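Local coordinates for protein beta-Lactamase/D-Alanine Carboxypeptidase (Pseudomonas syringae pv. tomato, PDB 5EVI) that probably hydrolyses beta-lactam antibiotics to substituted beta-amino acids, as a class C beta-lactamase, at residues P144-N156 with S293-E305. Residues are numbered along the deposited sequence; the frame is centred on the assembly and turned at random.
Sequences PEYLPGTHRTYAN and SAMLNTQKADAIE
His151 and Arg152 pair with Lys300 and Gln299 in a short antiparallel ladder, where the two-residue strand 151-152 joins strand 299-308 as an outermost strand of the large sheet. Arg152 and Gln299 form the hydrogen-bonded pair: Arg152 N reaches Gln299 O at 2.8 Å, and Gln299 N returns a nearly straight bond to Arg152 O. One more backbone bond, Ala301 N to Thr150 O, lies just past the ladder, meeting that oxygen from above the carbonyl plane.

At one end two threonines meet through their hydroxyls, Thr153 OG1 and Thr298 OG1 being 2.6 Å apart. Thr153 OG1 also bonds Tyr146 OH, so this hydroxyl links three side chains. With CG between the backbone N and the carbonyl carbon (chi1 55°), the Tyr146 ring has His151 CB over the centre of one face.

On the face shared by Arg152 and Gln299, a water binds Arg152 NH1 at 2.8 Å, at the guanidinium edge and in its plane. Gln299 bends at chi2 (80°), and its NE2 bonds Met295 O at 3.0 Å, tying the strand back to the 3-10 turn 293-296. Arg152 NH2 has further partners in Glu276, a salt bridge, and Gln271. Leu296 CD2 packs against Tyr154 CD2 at 3.5 Å, the two side chains lying side by side.

Beyond this contact, Tyr154 OH is hydrogen-bonded to Ser68, Lys71 and Lys318, and Asn156 OD1 to Lys71. Strand 151-152 leads, through Thr153, into what is probably the Tyr-x-Asn motif of the serine beta-lactamase active site, beside residues fitting the SxxK and KTG elements of class C enzymes.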
ATOM      1  N   PRO D 144     -16.248  -0.228 -20.099  1.00 30.39           N
ATOM      2  CA  PRO D 144     -15.523   0.962 -19.666  1.00 29.64           C
ATOM      3  C   PRO D 144     -16.397   2.197 -19.681  1.00 28.67           C
ATOM      4  O   PRO D 144     -17.381   2.247 -20.425  1.00 27.27           O
ATOM      5  CB  PRO D 144     -14.431   1.106 -20.728  1.00 30.36           C
ATOM      6  CG  PRO D 144     -15.088   0.597 -21.958  1.00 30.22           C
ATOM      7  CD  PRO D 144     -15.935  -0.559 -21.502  1.00 30.39           C
ATOM      8  N   GLU D 145     -16.045   3.175 -18.853  1.00 28.24           N
ATOM      9  CA  GLU D 145     -16.672   4.494 -18.893  1.00 27.96           C
ATOM     10  C   GLU D 145     -15.787   5.535 -19.577  1.00 26.90           C
ATOM     11  O   GLU D 145     -16.305   6.504 -20.162  1.00 25.95           O
ATOM     12  CB  GLU D 145     -17.049   4.949 -17.484  1.00 29.02           C
ATOM     13  CG  GLU D 145     -18.022   3.985 -16.793  1.00 29.74           C
ATOM     14  CD  GLU D 145     -19.073   4.673 -15.938  1.00 30.53           C
ATOM     15  OE1 GLU D 145     -19.078   5.914 -15.871  1.00 30.58           O
ATOM     16  OE2 GLU D 145     -19.913   3.963 -15.338  1.00 31.96           O
ATOM     17  N   TYR D 146     -14.475   5.330 -19.500  1.00 25.76           N
ATOM     18  CA  TYR D 146     -13.499   6.155 -20.187  1.00 25.04           C
ATOM     19  C   TYR D 146     -12.400   5.297 -20.815  1.00 24.55           C
ATOM     20  O   TYR D 146     -12.249   4.117 -20.495  1.00 24.08           O
ATOM     21  CB  TYR D 146     -12.917   7.208 -19.236  1.00 24.63           C
ATOM     22  CG  TYR D 146     -12.321   6.662 -17.954  1.00 24.65           C
ATOM     23  CD1 TYR D 146     -11.005   6.201 -17.909  1.00 24.14           C
ATOM     24  CD2 TYR D 146     -13.068   6.630 -16.776  1.00 24.39           C
ATOM     25  CE1 TYR D 146     -10.443   5.727 -16.727  1.00 24.69           C
ATOM     26  CE2 TYR D 146     -12.518   6.145 -15.598  1.00 24.21           C
ATOM     27  CZ  TYR D 146     -11.218   5.697 -15.576  1.00 23.94           C
ATOM     28  OH  TYR D 146     -10.709   5.230 -14.398  1.00 23.99           O
ATOM     29  N   LEU D 147     -11.677   5.897 -21.757  1.00 25.05           N
ATOM     30  CA  LEU D 147     -10.580   5.233 -22.449  1.00 25.94           C
ATOM     31  C   LEU D 147      -9.428   5.052 -21.463  1.00 26.65           C
ATOM     32  O   LEU D 147      -9.281   5.901 -20.580  1.00 26.45           O
ATOM     33  CB  LEU D 147     -10.109   6.077 -23.649  1.00 26.63           C
ATOM     34  CG  LEU D 147     -11.110   6.263 -24.790  1.00 27.06           C
ATOM     35  CD1 LEU D 147     -10.603   7.315 -25.776  1.00 27.13           C
ATOM     36  CD2 LEU D 147     -11.351   4.926 -25.488  1.00 27.60           C
ATOM     37  N   PRO D 148      -8.628   3.959 -21.596  1.00 26.99           N
ATOM     38  CA  PRO D 148      -7.528   3.695 -20.655  1.00 26.80           C
ATOM     39  C   PRO D 148      -6.541   4.850 -20.551  1.00 26.71           C
ATOM     40  O   PRO D 148      -6.203   5.489 -21.577  1.00 25.42           O
ATOM     41  CB  PRO D 148      -6.838   2.472 -21.251  1.00 27.38           C
ATOM     42  CG  PRO D 148      -7.903   1.774 -22.019  1.00 27.95           C
ATOM     43  CD  PRO D 148      -8.744   2.872 -22.591  1.00 27.52           C
ATOM     44  N   GLY D 149      -6.128   5.145 -19.320  1.00 25.71           N
ATOM     45  CA  GLY D 149      -5.164   6.208 -19.060  1.00 25.42           C
ATOM     46  C   GLY D 149      -5.690   7.632 -19.097  1.00 24.62           C
ATOM     47  O   GLY D 149      -4.951   8.563 -18.768  1.00 24.75           O
ATOM     48  N   THR D 150      -6.963   7.813 -19.455  1.00 23.89           N
ATOM     49  CA  THR D 150      -7.538   9.149 -19.590  1.00 23.50           C
ATOM     50  C   THR D 150      -8.086   9.655 -18.272  1.00 22.85           C
ATOM     51  O   THR D 150      -8.164  10.858 -18.052  1.00 22.12           O
ATOM     52  CB  THR D 150      -8.638   9.175 -20.659  1.00 23.64           C
ATOM     53  OG1 THR D 150      -9.701   8.303 -20.282  1.00 23.73           O
ATOM     54  CG2 THR D 150      -8.082   8.707 -21.999  1.00 24.08           C
ATOM     55  N   HIS D 151      -8.483   8.737 -17.391  1.00 23.39           N
ATOM     56  CA  HIS D 151      -8.945   9.105 -16.055  1.00 23.53           C
ATOM     57  C   HIS D 151      -8.407   8.115 -15.025  1.00 22.66           C
ATOM     58  O   HIS D 151      -7.846   7.071 -15.391  1.00 22.42           O
ATOM     59  CB  HIS D 151     -10.473   9.178 -16.000  1.00 24.61           C
ATOM     60  CG  HIS D 151     -11.077  10.214 -16.908  1.00 25.54           C
ATOM     61  ND1 HIS D 151     -11.199  10.036 -18.271  1.00 25.55           N
ATOM     62  CD2 HIS D 151     -11.612  11.428 -16.639  1.00 26.35           C
ATOM     63  CE1 HIS D 151     -11.780  11.096 -18.803  1.00 26.18           C
ATOM     64  NE2 HIS D 151     -12.043  11.956 -17.834  1.00 26.55           N
ATOM     65  N   ARG D 152      -8.559   8.471 -13.753  1.00 21.95           N
ATOM     66  CA  ARG D 152      -8.063   7.672 -12.632  1.00 22.04           C
ATOM     67  C   ARG D 152      -9.163   7.508 -11.578  1.00 21.08           C
ATOM     68  O   ARG D 152      -9.646   8.500 -11.020  1.00 22.09           O
ATOM     69  CB  ARG D 152      -6.823   8.334 -12.038  1.00 22.54           C
ATOM     70  CG  ARG D 152      -6.018   7.462 -11.049  1.00 23.42           C
ATOM     71  CD  ARG D 152      -6.534   7.626  -9.634  1.00 23.65           C
ATOM     72  NE  ARG D 152      -5.559   7.247  -8.608  1.00 24.07           N
ATOM     73  CZ  ARG D 152      -5.769   7.368  -7.294  1.00 23.84           C
ATOM     74  NH1 ARG D 152      -6.908   7.875  -6.820  1.00 24.17           N
ATOM     75  NH2 ARG D 152      -4.818   6.986  -6.443  1.00 23.83           N
ATOM     76  N   THR D 153      -9.510   6.250 -11.307  1.00 20.12           N
ATOM     77  CA  THR D 153     -10.563   5.878 -10.377  1.00 19.69           C
ATOM     78  C   THR D 153     -10.008   4.782  -9.468  1.00 19.72           C
ATOM     79  O   THR D 153      -9.889   3.627  -9.852  1.00 18.69           O
ATOM     80  CB  THR D 153     -11.811   5.428 -11.159  1.00 20.21           C
ATOM     81  OG1 THR D 153     -12.136   6.462 -12.081  1.00 20.05           O
ATOM     82  CG2 THR D 153     -13.007   5.185 -10.261  1.00 20.02           C
ATOM     83  N   TYR D 154      -9.626   5.184  -8.268  1.00 19.61           N
ATOM     84  CA  TYR D 154      -9.069   4.254  -7.270  1.00 19.63           C
ATOM     85  C   TYR D 154     -10.084   3.131  -7.021  1.00 19.67           C
ATOM     86  O   TYR D 154     -11.242   3.422  -6.738  1.00 19.42           O
ATOM     87  CB  TYR D 154      -8.808   5.010  -5.983  1.00 19.73           C
ATOM     88  CG  TYR D 154      -8.061   4.242  -4.930  1.00 19.95           C
ATOM     89  CD1 TYR D 154      -6.670   4.223  -4.932  1.00 20.17           C
ATOM     90  CD2 TYR D 154      -8.734   3.568  -3.900  1.00 20.27           C
ATOM     91  CE1 TYR D 154      -5.958   3.550  -3.960  1.00 19.99           C
ATOM     92  CE2 TYR D 154      -8.028   2.889  -2.913  1.00 20.71           C
ATOM     93  CZ  TYR D 154      -6.637   2.880  -2.952  1.00 20.96           C
ATOM     94  OH  TYR D 154      -5.914   2.211  -1.984  1.00 21.42           O
ATOM     95  N   ALA D 155      -9.683   1.871  -7.160  1.00 19.92           N
ATOM     96  CA  ALA D 155     -10.620   0.756  -6.940  1.00 20.40           C
ATOM     97  C   ALA D 155      -9.982  -0.563  -6.463  1.00 20.88           C
ATOM     98  O   ALA D 155      -8.874  -0.907  -6.872  1.00 21.22           O
ATOM     99  CB  ALA D 155     -11.447   0.521  -8.209  1.00 20.42           C
ATOM    100  N   ASN D 156     -10.699  -1.319  -5.629  1.00 21.01           N
ATOM    101  CA  ASN D 156     -10.261  -2.691  -5.259  1.00 22.41           C
ATOM    102  C   ASN D 156     -10.364  -3.809  -6.328  1.00 22.53           C
ATOM    103  O   ASN D 156      -9.426  -4.582  -6.476  1.00 22.29           O
ATOM    104  CB  ASN D 156     -10.924  -3.128  -3.945  1.00 22.34           C
ATOM    105  CG  ASN D 156     -10.486  -2.274  -2.777  1.00 23.09           C
ATOM    106  OD1 ASN D 156      -9.460  -1.606  -2.852  1.00 22.79           O
ATOM    107  ND2 ASN D 156     -11.245  -2.313  -1.676  1.00 23.61           N
ATOM    108  N   SER D 293      -9.906  12.316   0.701  1.00 28.80           N
ATOM    109  CA  SER D 293     -10.907  11.336   0.208  1.00 29.21           C
ATOM    110  C   SER D 293     -11.590  11.776  -1.105  1.00 29.46           C
ATOM    111  O   SER D 293     -12.069  10.933  -1.882  1.00 28.70           O
ATOM    112  CB  SER D 293     -11.944  10.983   1.286  1.00 30.31           C
ATOM    113  OG  SER D 293     -11.554   9.813   1.981  1.00 30.89           O
ATOM    114  N   ALA D 294     -11.595  13.079  -1.386  1.00 28.93           N
ATOM    115  CA  ALA D 294     -11.976  13.568  -2.710  1.00 29.51           C
ATOM    116  C   ALA D 294     -11.275  12.777  -3.840  1.00 28.80           C
ATOM    117  O   ALA D 294     -11.874  12.512  -4.886  1.00 30.03           O
ATOM    118  CB  ALA D 294     -11.680  15.059  -2.829  1.00 30.47           C
HETATM  119  N   MSE D 295     -10.037  12.345  -3.603  1.00 27.37           N
HETATM  120  CA  MSE D 295      -9.260  11.632  -4.632  1.00 27.49           C
HETATM  121  C   MSE D 295      -9.765  10.228  -4.910  1.00 28.30           C
HETATM  122  O   MSE D 295      -9.355   9.627  -5.898  1.00 29.80           O
HETATM  123  CB  MSE D 295      -7.780  11.566  -4.252  1.00 26.01           C
HETATM  124  CG  MSE D 295      -7.132  12.942  -4.134  1.00 25.14           C
HETATM  125 SE   MSE D 295      -6.858  13.809  -5.879  0.20 22.79          SE
HETATM  126  CE  MSE D 295      -5.764  12.446  -6.777  1.00 23.57           C
ATOM    127  N   LEU D 296     -10.631   9.681  -4.052  1.00 29.01           N
ATOM    128  CA  LEU D 296     -11.336   8.426  -4.352  1.00 30.30           C
ATOM    129  C   LEU D 296     -12.313   8.530  -5.542  1.00 30.80           C
ATOM    130  O   LEU D 296     -12.679   7.513  -6.116  1.00 31.59           O
ATOM    131  CB  LEU D 296     -12.086   7.899  -3.120  1.00 31.31           C
ATOM    132  CG  LEU D 296     -11.234   7.457  -1.918  1.00 31.73           C
ATOM    133  CD1 LEU D 296     -12.095   7.134  -0.701  1.00 32.87           C
ATOM    134  CD2 LEU D 296     -10.359   6.271  -2.296  1.00 32.32           C
ATOM    135  N   ASN D 297     -12.730   9.737  -5.917  1.00 30.42           N
ATOM    136  CA  ASN D 297     -13.600   9.920  -7.085  1.00 30.92           C
ATOM    137  C   ASN D 297     -12.784  10.051  -8.364  1.00 30.10           C
ATOM    138  O   ASN D 297     -11.596  10.310  -8.315  1.00 29.32           O
ATOM    139  CB  ASN D 297     -14.487  11.150  -6.919  1.00 31.42           C
ATOM    140  CG  ASN D 297     -15.457  11.032  -5.752  1.00 32.29           C
ATOM    141  OD1 ASN D 297     -16.068  12.024  -5.365  1.00 35.05           O
ATOM    142  ND2 ASN D 297     -15.594   9.833  -5.178  1.00 32.17           N
ATOM    143  N   THR D 298     -13.448   9.902  -9.505  1.00 29.99           N
ATOM    144  CA  THR D 298     -12.769   9.838 -10.800  1.00 30.23           C
ATOM    145  C   THR D 298     -12.169  11.190 -11.171  1.00 30.95           C
ATOM    146  O   THR D 298     -12.874  12.190 -11.190  1.00 30.76           O
ATOM    147  CB  THR D 298     -13.728   9.339 -11.890  1.00 30.19           C
ATOM    148  OG1 THR D 298     -14.158   8.014 -11.545  1.00 29.83           O
ATOM    149  CG2 THR D 298     -13.056   9.292 -13.247  1.00 29.59           C
ATOM    150  N   GLN D 299     -10.862  11.205 -11.439  1.00 31.79           N
ATOM    151  CA  GLN D 299     -10.124  12.414 -11.823  1.00 32.83           C
ATOM    152  C   GLN D 299      -9.621  12.241 -13.238  1.00 33.03           C
ATOM    153  O   GLN D 299      -9.456  11.116 -13.697  1.00 31.92           O
ATOM    154  CB  GLN D 299      -8.889  12.627 -10.936  1.00 33.51           C
ATOM    155  CG  GLN D 299      -9.125  13.395  -9.645  1.00 34.83           C
ATOM    156  CD  GLN D 299      -9.717  12.538  -8.558  1.00 35.44           C
ATOM    157  OE1 GLN D 299     -10.707  12.913  -7.925  1.00 34.67           O
ATOM    158  NE2 GLN D 299      -9.118  11.368  -8.333  1.00 36.47           N
ATOM    159  N   LYS D 300      -9.353  13.361 -13.907  1.00 33.76           N
ATOM    160  CA  LYS D 300      -8.619  13.351 -15.164  1.00 34.60           C
ATOM    161  C   LYS D 300      -7.158  12.973 -14.894  1.00 33.82           C
ATOM    162  O   LYS D 300      -6.587  13.352 -13.868  1.00 32.50           O
ATOM    163  CB  LYS D 300      -8.680  14.721 -15.838  1.00 35.71           C
ATOM    164  CG  LYS D 300      -7.907  14.785 -17.145  1.00 37.32           C
ATOM    165  CD  LYS D 300      -8.494  15.803 -18.122  1.00 38.39           C
ATOM    166  CE  LYS D 300      -7.929  15.613 -19.519  1.00 39.28           C
ATOM    167  NZ  LYS D 300      -6.438  15.521 -19.536  1.00 39.55           N
ATOM    168  N   ALA D 301      -6.573  12.221 -15.820  1.00 34.60           N
ATOM    169  CA  ALA D 301      -5.167  11.839 -15.748  1.00 35.65           C
ATOM    170  C   ALA D 301      -4.502  12.063 -17.100  1.00 36.60           C
ATOM    171  O   ALA D 301      -5.173  12.094 -18.132  1.00 35.88           O
ATOM    172  CB  ALA D 301      -5.029  10.380 -15.334  1.00 35.95           C
ATOM    173  N   ASP D 302      -3.179  12.216 -17.069  1.00 38.25           N
ATOM    174  CA  ASP D 302      -2.362  12.437 -18.266  1.00 39.22           C
ATOM    175  C   ASP D 302      -1.208  11.437 -18.282  1.00 40.67           C
ATOM    176  O   ASP D 302      -0.422  11.384 -17.336  1.00 40.48           O
ATOM    177  CB  ASP D 302      -1.807  13.859 -18.267  1.00 39.72           C
ATOM    178  CG  ASP D 302      -2.896  14.914 -18.204  1.00 40.16           C
ATOM    179  OD1 ASP D 302      -3.948  14.743 -18.855  1.00 40.27           O
ATOM    180  OD2 ASP D 302      -2.696  15.925 -17.507  1.00 40.75           O
ATOM    181  N   ALA D 303      -1.103  10.659 -19.354  1.00 42.16           N
ATOM    182  CA  ALA D 303      -0.057   9.637 -19.468  1.00 44.68           C
ATOM    183  C   ALA D 303       1.339  10.253 -19.562  1.00 46.90           C
ATOM    184  O   ALA D 303       1.565  11.167 -20.348  1.00 46.49           O
ATOM    185  CB  ALA D 303      -0.316   8.740 -20.671  1.00 44.64           C
ATOM    186  N   ILE D 304       2.260   9.745 -18.745  1.00 49.54           N
ATOM    187  CA  ILE D 304       3.667  10.108 -18.837  1.00 52.31           C
ATOM    188  C   ILE D 304       4.298   9.070 -19.769  1.00 53.22           C
ATOM    189  O   ILE D 304       4.401   7.893 -19.410  1.00 52.45           O
ATOM    190  CB  ILE D 304       4.362  10.105 -17.456  1.00 54.59           C
ATOM    191  CG1 ILE D 304       3.579  10.956 -16.440  1.00 58.76           C
ATOM    192  CG2 ILE D 304       5.792  10.628 -17.583  1.00 54.61           C
ATOM    193  CD1 ILE D 304       3.980  10.727 -14.996  1.00 69.61           C
ATOM    194  N   GLU D 305       4.686   9.507 -20.967  1.00 53.76           N
ATOM    195  CA  GLU D 305       5.203   8.618 -22.009  1.00 54.93           C
ATOM    196  C   GLU D 305       6.527   9.159 -22.571  1.00 53.78           C
ATOM    197  O   GLU D 305       6.544  10.248 -23.141  1.00 54.81           O
ATOM    198  CB  GLU D 305       4.171   8.457 -23.122  1.00 56.30           C
ATOM    199  CG  GLU D 305       2.943   7.673 -22.688  1.00 57.61           C
ATOM    200  CD  GLU D 305       1.978   7.423 -23.828  1.00 58.57           C
ATOM    201  OE1 GLU D 305       0.846   7.947 -23.778  1.00 60.15           O
ATOM    202  OE2 GLU D 305       2.360   6.708 -24.777  1.00 59.21           O
TER
HETATM  203  O   HOH W   1      -3.573  10.334 -20.438  1.00 24.60           O
HETATM  204  O   HOH W   2      -7.401  12.360 -20.098  1.00 22.46           O
HETATM  205  O   HOH W   3      -9.335   8.332  -8.202  1.00 25.44           O
HETATM  206  O   HOH W   4     -13.115   5.080  -6.129  1.00 16.65           O